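Local coordinates for lipolytic protein G-D-S-L family (Veillonella parvula DSM 2008, PDB 4RW0) that probably hydrolyses ester bonds of lipids or other acylated substrates, as a member of the GDSL (SGNH) hydrolase family, at residues A[45-58]-A[68-80]. Residues are numbered along the deposited sequence; the frame is centred on the assembly and turned at random.
Sequences GCSVQGMIYNIENW and RHIFLMCGTNDIL
The indole of Trp58 presents its six-membered edge to Arg68. Arg68 NE lies near the indole plane, 3.6 Å from Trp58 CZ2. In turn CZ2 sits over one face of the guanidinium, toward its rim, and the two planes stand 88° apart. The guanidinium also forms a salt bridge with Glu5. Ile70 CD1 meets the same indole obliquely, 3.7 Å from Trp58 CH2. Farther along, Ile55 CD1 touches Leu72 CD2 at 3.7 Å. The extended chain of Met51, a selenomethionine, brings SE to 3.7 Å from Cys74 CB; the bend beyond it turns CE back to the same carbon and to Leu72 CB. Phe9 of the neighbouring strand 4-10 adds to this buried layer.

The other end is polar. Asp78 OD1 accepts from Val48 N at 2.8 Å through its syn lone pair, at the first turn of helix 48-58. A water links Asp78 OD2 to Gln49 N. Asn77 CG is anti to its own carbonyl carbon (chi1 -69°), which sends the amide toward Cys46. Asn77 ND2 gives Cys46 O a nearly straight hydrogen bond of 2.9 Å, from above the carbonyl plane. A second water accepts from Asn77 ND2 (2.8 Å) and Gly45 N.

Helix 48-58 packs nearly antiparallel to strand 69-73 within a beta-alpha-beta crossover. Gly45 and the Gly-Thr-Asn-Asp run match SGNH blocks II and III, so the shared water probably marks part of the oxyanion hole.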
# COMPACT_ATOMS: atom_id res chain seq x y z
N GLY A 45 -10.75 -7.34 -0.74
CA GLY A 45 -12.01 -6.78 -0.33
C GLY A 45 -11.88 -5.94 0.93
O GLY A 45 -12.85 -5.35 1.34
N CYS A 46 -10.69 -5.81 1.50
CA CYS A 46 -10.52 -5.17 2.82
C CYS A 46 -10.81 -3.65 2.84
O CYS A 46 -10.42 -2.90 1.93
CB CYS A 46 -9.07 -5.37 3.27
SG CYS A 46 -8.79 -5.15 5.02
N SER A 47 -11.49 -3.21 3.89
CA SER A 47 -11.65 -1.76 4.15
C SER A 47 -10.54 -1.25 5.09
O SER A 47 -9.80 -2.06 5.65
CB SER A 47 -13.02 -1.50 4.83
OG SER A 47 -13.04 -2.14 6.13
N VAL A 48 -10.44 0.08 5.27
CA VAL A 48 -9.38 0.62 6.10
C VAL A 48 -9.61 0.17 7.56
O VAL A 48 -8.70 -0.28 8.20
CB VAL A 48 -9.29 2.16 6.09
CG1 VAL A 48 -8.07 2.55 6.88
CG2 VAL A 48 -9.12 2.68 4.71
N GLN A 49 -10.87 0.14 8.01
CA GLN A 49 -11.10 -0.35 9.38
C GLN A 49 -10.83 -1.84 9.48
O GLN A 49 -10.32 -2.32 10.49
CB GLN A 49 -12.55 -0.06 9.81
CG GLN A 49 -12.82 -0.48 11.28
CD GLN A 49 -12.08 0.39 12.30
OE1 GLN A 49 -12.16 1.62 12.28
NE2 GLN A 49 -11.27 -0.23 13.10
N GLY A 50 -11.21 -2.61 8.48
CA GLY A 50 -10.80 -4.03 8.46
C GLY A 50 -9.30 -4.26 8.53
O GLY A 50 -8.78 -5.18 9.22
N MSE A 51 -8.54 -3.40 7.89
CA MSE A 51 -7.06 -3.48 8.00
C MSE A 51 -6.57 -3.23 9.43
O MSE A 51 -5.65 -3.81 9.87
CB MSE A 51 -6.37 -2.48 7.04
CG MSE A 51 -4.83 -2.56 7.13
SE MSE A 51 -3.89 -1.37 5.80
CE MSE A 51 -4.25 0.33 6.72
N ILE A 52 -7.14 -2.25 10.11
CA ILE A 52 -6.87 -2.04 11.55
C ILE A 52 -7.05 -3.29 12.33
O ILE A 52 -6.18 -3.68 13.15
CB ILE A 52 -7.70 -0.86 12.11
CG1 ILE A 52 -7.18 0.43 11.50
CG2 ILE A 52 -7.57 -0.77 13.65
CD1 ILE A 52 -8.01 1.66 11.74
N TYR A 53 -8.15 -3.97 12.10
CA TYR A 53 -8.34 -5.25 12.77
C TYR A 53 -7.22 -6.27 12.48
O TYR A 53 -6.73 -6.98 13.37
CB TYR A 53 -9.71 -5.88 12.48
CG TYR A 53 -10.92 -5.02 12.81
CD1 TYR A 53 -10.92 -4.07 13.85
CD2 TYR A 53 -12.07 -5.11 12.04
CE1 TYR A 53 -12.03 -3.25 14.10
CE2 TYR A 53 -13.18 -4.30 12.26
CZ TYR A 53 -13.17 -3.40 13.34
OH TYR A 53 -14.31 -2.64 13.41
N ASN A 54 -6.80 -6.34 11.20
CA ASN A 54 -5.67 -7.22 10.86
C ASN A 54 -4.42 -6.86 11.58
O ASN A 54 -3.68 -7.71 12.02
CB ASN A 54 -5.45 -7.26 9.36
CG ASN A 54 -6.62 -7.92 8.62
OD1 ASN A 54 -7.34 -8.73 9.16
ND2 ASN A 54 -6.76 -7.60 7.38
N ILE A 55 -4.17 -5.54 11.70
CA ILE A 55 -2.97 -5.10 12.35
C ILE A 55 -3.03 -5.44 13.84
O ILE A 55 -2.06 -5.86 14.43
CB ILE A 55 -2.79 -3.57 12.16
CG1 ILE A 55 -2.52 -3.28 10.72
CG2 ILE A 55 -1.64 -3.05 12.93
CD1 ILE A 55 -2.60 -1.79 10.39
N GLU A 56 -4.19 -5.25 14.43
CA GLU A 56 -4.34 -5.56 15.90
C GLU A 56 -4.15 -7.02 16.11
O GLU A 56 -3.49 -7.43 17.07
CB GLU A 56 -5.74 -5.20 16.42
CG GLU A 56 -6.11 -3.72 16.39
CD GLU A 56 -7.63 -3.43 16.63
OE1 GLU A 56 -8.45 -4.38 16.48
OE2 GLU A 56 -8.02 -2.24 16.88
N ASN A 57 -4.70 -7.86 15.22
CA ASN A 57 -4.61 -9.33 15.49
C ASN A 57 -3.17 -9.80 15.35
O ASN A 57 -2.70 -10.67 16.09
CB ASN A 57 -5.51 -10.14 14.53
CG ASN A 57 -6.99 -9.81 14.71
OD1 ASN A 57 -7.43 -9.36 15.77
ND2 ASN A 57 -7.76 -9.96 13.64
N TRP A 58 -2.42 -9.17 14.46
CA TRP A 58 -0.99 -9.48 14.40
C TRP A 58 -0.24 -8.89 15.59
O TRP A 58 0.63 -9.52 16.20
CB TRP A 58 -0.38 -8.95 13.06
CG TRP A 58 1.12 -8.82 13.09
CD1 TRP A 58 1.99 -9.81 12.96
CD2 TRP A 58 1.87 -7.64 13.34
NE1 TRP A 58 3.26 -9.35 13.12
CE2 TRP A 58 3.21 -8.00 13.31
CE3 TRP A 58 1.54 -6.32 13.57
CZ2 TRP A 58 4.23 -7.11 13.57
CZ3 TRP A 58 2.59 -5.37 13.75
CH2 TRP A 58 3.90 -5.78 13.81
N ARG A 68 12.20 -4.00 12.41
CA ARG A 68 10.99 -4.27 11.62
C ARG A 68 10.43 -3.03 10.97
O ARG A 68 10.34 -1.98 11.60
CB ARG A 68 9.91 -4.94 12.49
CG ARG A 68 8.55 -5.16 11.82
CD ARG A 68 7.53 -5.57 12.85
NE ARG A 68 7.80 -6.86 13.39
CZ ARG A 68 7.84 -7.15 14.70
NH1 ARG A 68 7.57 -6.23 15.60
NH2 ARG A 68 8.02 -8.39 15.08
N HIS A 69 10.01 -3.16 9.71
CA HIS A 69 9.17 -2.20 9.05
C HIS A 69 7.80 -2.79 8.76
O HIS A 69 7.63 -4.00 8.57
CB HIS A 69 9.88 -1.67 7.74
CG HIS A 69 11.06 -0.79 8.03
ND1 HIS A 69 12.27 -1.28 8.48
CD2 HIS A 69 11.23 0.55 7.91
CE1 HIS A 69 13.13 -0.29 8.64
NE2 HIS A 69 12.51 0.84 8.34
N ILE A 70 6.82 -1.93 8.76
CA ILE A 70 5.43 -2.27 8.54
C ILE A 70 4.92 -1.40 7.42
O ILE A 70 4.81 -0.17 7.54
CB ILE A 70 4.58 -2.09 9.79
CG1 ILE A 70 5.15 -2.90 10.91
CG2 ILE A 70 3.12 -2.43 9.55
CD1 ILE A 70 4.65 -2.54 12.25
N PHE A 71 4.57 -2.04 6.30
CA PHE A 71 3.99 -1.33 5.18
C PHE A 71 2.45 -1.33 5.28
O PHE A 71 1.90 -2.35 5.58
CB PHE A 71 4.43 -2.02 3.87
CG PHE A 71 3.64 -1.52 2.65
CD1 PHE A 71 4.08 -0.39 1.95
CD2 PHE A 71 2.43 -2.07 2.30
CE1 PHE A 71 3.38 0.09 0.89
CE2 PHE A 71 1.71 -1.56 1.21
CZ PHE A 71 2.19 -0.45 0.53
N LEU A 72 1.77 -0.22 5.05
CA LEU A 72 0.34 -0.11 5.08
C LEU A 72 -0.14 0.63 3.82
O LEU A 72 0.38 1.68 3.43
CB LEU A 72 -0.14 0.80 6.23
CG LEU A 72 0.43 0.51 7.56
CD1 LEU A 72 -0.05 1.55 8.55
CD2 LEU A 72 -0.08 -0.88 7.91
N MSE A 73 -1.22 0.16 3.28
CA MSE A 73 -1.89 0.88 2.19
C MSE A 73 -3.31 0.40 2.06
O MSE A 73 -3.56 -0.83 1.91
CB MSE A 73 -1.10 0.64 0.86
CG MSE A 73 -1.85 1.30 -0.25
SE MSE A 73 -0.81 1.15 -1.98
CE MSE A 73 -0.79 -0.82 -2.32
N CYS A 74 -4.30 1.31 2.05
CA CYS A 74 -5.69 0.87 1.95
C CYS A 74 -6.62 2.05 1.62
O CYS A 74 -6.20 3.19 1.61
CB CYS A 74 -6.11 0.22 3.28
SG CYS A 74 -7.34 -1.09 3.12
N GLY A 75 -7.88 1.77 1.35
CA GLY A 75 -8.88 2.83 1.22
C GLY A 75 -9.66 2.80 -0.04
O GLY A 75 -10.80 3.29 -0.08
N THR A 76 -9.12 2.16 -1.08
CA THR A 76 -9.90 1.99 -2.31
C THR A 76 -11.29 1.46 -2.11
O THR A 76 -12.26 1.97 -2.71
CB THR A 76 -9.13 1.06 -3.30
OG1 THR A 76 -7.94 1.73 -3.67
CG2 THR A 76 -9.97 0.66 -4.54
N ASN A 77 -11.44 0.38 -1.34
CA ASN A 77 -12.80 -0.15 -1.14
C ASN A 77 -13.76 0.81 -0.46
O ASN A 77 -14.95 0.86 -0.78
CB ASN A 77 -12.75 -1.50 -0.44
CG ASN A 77 -12.15 -2.59 -1.38
OD1 ASN A 77 -12.57 -2.71 -2.56
ND2 ASN A 77 -11.14 -3.33 -0.89
N ASP A 78 -13.22 1.61 0.44
CA ASP A 78 -14.01 2.62 1.14
C ASP A 78 -14.45 3.70 0.15
O ASP A 78 -15.62 4.06 0.14
CB ASP A 78 -13.21 3.26 2.24
CG ASP A 78 -12.83 2.24 3.35
OD1 ASP A 78 -11.79 1.52 3.24
OD2 ASP A 78 -13.60 2.15 4.31
N ILE A 79 -13.53 4.15 -0.70
CA ILE A 79 -13.84 5.16 -1.69
C ILE A 79 -14.86 4.63 -2.68
O ILE A 79 -15.85 5.33 -3.02
CB ILE A 79 -12.59 5.69 -2.31
CG1 ILE A 79 -11.79 6.40 -1.25
CG2 ILE A 79 -12.88 6.62 -3.49
CD1 ILE A 79 -10.37 6.74 -1.72
N LEU A 80 -14.70 3.38 -3.12
CA LEU A 80 -15.69 2.82 -4.02
C LEU A 80 -17.07 2.71 -3.37
O LEU A 80 -18.07 2.74 -4.04
CB LEU A 80 -15.30 1.45 -4.50
CG LEU A 80 -14.12 1.44 -5.47
CD1 LEU A 80 -13.68 -0.01 -5.64
CD2 LEU A 80 -14.50 2.04 -6.82
O HOH W 1 -9.75 -5.23 -2.45
O HOH W 2 -13.22 1.34 6.85